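Local coordinates for protein halocarboxylic acid dehalogenase DehI (Pseudomonas putida, PDB 3BJX) that probably hydrolyses the carbon-halogen bond of haloacids, as a Group I alpha-haloacid dehalogenase with a fold built of helices and loops, without strands, at residues 96-101 against 291-296. Numbering follows the deposited sequence.
Sequences GPLPNL and IIHITE
Leu98 meets His293 and Glu296 through the two prongs of its isobutyl fork, each prong taking a different partner one helical turn apart. CD1 comes against the carboxylate end of Glu296, 3.3 Å from OE2, and it also lies 3.7 Å from CG, so the leucine touches the aliphatic shank as well as the carboxylate head. The other methyl, CD2, stands 3.7 Å from CE1 of His293, approaching the imidazole obliquely. Leu98 carries CG beside its backbone N and anti to the carbonyl carbon (chi1 -65°), a setting that sends the fork over to the helix; the Glu296 side chain, extended through chi2, crosses it at about a right angle. Replacing Leu98 by alanine would probably open a gap beside the imidazole and the Glu296 chain, leaving both freer to turn.

Farther along, Leu101 makes a second apolar touch: its CD2 lies 3.8 Å from CG2 of Ile294 and 3.6 Å from the carbonyl O of that same residue. Ile294 holds CG2 anti to its backbone N, and this branch, not CG1, faces the leucine. The contact between the two segments is therefore van der Waals in kind, mostly between side chains but including one carbonyl O, and buries a modest 219 Å² in all. Behind the interface, Thr295 N and OG1 approach Ile291 O from opposite faces of its carbonyl plane, OG1 at 2.6 Å.

Asn100 N-caps helix 101-107 through its OD1, which accepts from Glu103 N, while backbone hydrogen bonding ties Leu101 to Cys297. The contact thus lays the loop between helices 78-90 and 101-107 across the C-terminal part of helix 267-299, with helix 212-223 packing on Leu101 and Ile294 and helix 112-143 touching Thr295.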
loop_
_atom_site.group_PDB
_atom_site.type_symbol
_atom_site.label_atom_id
_atom_site.label_comp_id
_atom_site.label_asym_id
_atom_site.label_seq_id
_atom_site.Cartn_x
_atom_site.Cartn_y
_atom_site.Cartn_z
ATOM N N GLY A 96 25.938 -9.217 -5.477
ATOM C CA GLY A 96 27.185 -9.811 -6.007
ATOM C C GLY A 96 27.280 -11.332 -6.203
ATOM O O GLY A 96 26.547 -12.095 -5.555
ATOM N N PRO A 97 28.114 -11.792 -7.177
ATOM C CA PRO A 97 28.558 -11.026 -8.342
ATOM C C PRO A 97 27.328 -10.890 -9.220
ATOM O O PRO A 97 26.348 -11.599 -8.980
ATOM C CB PRO A 97 29.571 -11.961 -9.009
ATOM C CG PRO A 97 29.137 -13.338 -8.602
ATOM C CD PRO A 97 28.682 -13.159 -7.180
ATOM N N LEU A 98 27.360 -10.015 -10.222
ATOM C CA LEU A 98 26.153 -9.750 -11.009
ATOM C C LEU A 98 26.210 -10.328 -12.414
ATOM O O LEU A 98 27.297 -10.516 -12.949
ATOM C CB LEU A 98 25.868 -8.243 -11.044
ATOM C CG LEU A 98 25.532 -7.630 -9.667
ATOM C CD1 LEU A 98 25.298 -6.168 -9.808
ATOM C CD2 LEU A 98 24.333 -8.311 -8.981
ATOM N N PRO A 99 25.038 -10.642 -13.013
ATOM C CA PRO A 99 25.012 -10.925 -14.456
ATOM C C PRO A 99 25.677 -9.795 -15.238
ATOM O O PRO A 99 25.360 -8.638 -15.007
ATOM C CB PRO A 99 23.498 -10.936 -14.803
ATOM C CG PRO A 99 22.758 -10.500 -13.540
ATOM C CD PRO A 99 23.705 -10.761 -12.393
ATOM N N ASN A 100 26.590 -10.105 -16.151
ATOM C CA ASN A 100 27.087 -9.067 -17.057
ATOM C C ASN A 100 26.038 -8.810 -18.144
ATOM O O ASN A 100 26.014 -9.487 -19.174
ATOM C CB ASN A 100 28.465 -9.424 -17.631
ATOM C CG ASN A 100 28.991 -8.376 -18.608
ATOM O OD1 ASN A 100 28.336 -8.048 -19.599
ATOM N ND2 ASN A 100 30.181 -7.854 -18.338
ATOM N N LEU A 101 25.166 -7.837 -17.891
ATOM C CA LEU A 101 24.003 -7.542 -18.753
ATOM C C LEU A 101 24.334 -7.049 -20.176
ATOM O O LEU A 101 23.601 -7.335 -21.117
ATOM C CB LEU A 101 23.046 -6.559 -18.063
ATOM C CG LEU A 101 21.694 -6.263 -18.712
ATOM C CD1 LEU A 101 20.924 -7.544 -19.115
ATOM C CD2 LEU A 101 20.865 -5.411 -17.764
ATOM N N ILE A 291 15.234 -0.869 -11.156
ATOM C CA ILE A 291 15.836 -0.219 -12.330
ATOM C C ILE A 291 17.284 0.154 -12.069
ATOM O O ILE A 291 18.127 0.013 -12.952
ATOM C CB ILE A 291 14.980 1.011 -12.827
ATOM C CG1 ILE A 291 13.555 0.555 -13.192
ATOM C CG2 ILE A 291 15.647 1.747 -13.981
ATOM C CD1 ILE A 291 13.448 -0.420 -14.324
ATOM N N ILE A 292 17.579 0.604 -10.851
ATOM C CA ILE A 292 18.963 0.794 -10.469
ATOM C C ILE A 292 19.690 -0.547 -10.471
ATOM O O ILE A 292 20.840 -0.613 -10.890
ATOM C CB ILE A 292 19.107 1.542 -9.101
ATOM C CG1 ILE A 292 18.858 3.040 -9.308
ATOM C CG2 ILE A 292 20.500 1.323 -8.472
ATOM C CD1 ILE A 292 18.872 3.825 -8.069
ATOM N N HIS A 293 19.017 -1.617 -10.025
ATOM C CA HIS A 293 19.591 -2.958 -10.148
ATOM C C HIS A 293 19.942 -3.356 -11.562
ATOM O O HIS A 293 21.048 -3.806 -11.804
ATOM C CB HIS A 293 18.727 -4.049 -9.528
ATOM C CG HIS A 293 19.469 -5.337 -9.342
ATOM N ND1 HIS A 293 20.597 -5.433 -8.550
ATOM C CD2 HIS A 293 19.268 -6.571 -9.865
ATOM C CE1 HIS A 293 21.044 -6.675 -8.585
ATOM N NE2 HIS A 293 20.260 -7.383 -9.378
ATOM N N ILE A 294 19.013 -3.194 -12.495
ATOM C CA ILE A 294 19.293 -3.456 -13.910
ATOM C C ILE A 294 20.467 -2.598 -14.406
ATOM O O ILE A 294 21.378 -3.095 -15.046
ATOM C CB ILE A 294 18.026 -3.192 -14.764
ATOM C CG1 ILE A 294 16.976 -4.285 -14.524
ATOM C CG2 ILE A 294 18.355 -3.069 -16.249
ATOM C CD1 ILE A 294 15.533 -3.887 -14.908
ATOM N N THR A 295 20.436 -1.306 -14.095
ATOM C CA THR A 295 21.530 -0.390 -14.436
ATOM C C THR A 295 22.882 -0.862 -13.931
ATOM O O THR A 295 23.879 -0.772 -14.651
ATOM C CB THR A 295 21.248 1.023 -13.929
ATOM O OG1 THR A 295 19.911 1.382 -14.305
ATOM C CG2 THR A 295 22.212 2.031 -14.536
ATOM N N GLU A 296 22.904 -1.380 -12.705
ATOM C CA GLU A 296 24.127 -1.867 -12.084
ATOM C C GLU A 296 24.676 -3.109 -12.802
ATOM O O GLU A 296 25.887 -3.277 -12.928
ATOM C CB GLU A 296 23.874 -2.165 -10.606
ATOM C CG GLU A 296 25.129 -2.467 -9.798
ATOM C CD GLU A 296 24.840 -3.002 -8.404
ATOM O OE1 GLU A 296 23.706 -2.850 -7.874
ATOM O OE2 GLU A 296 25.769 -3.598 -7.833
#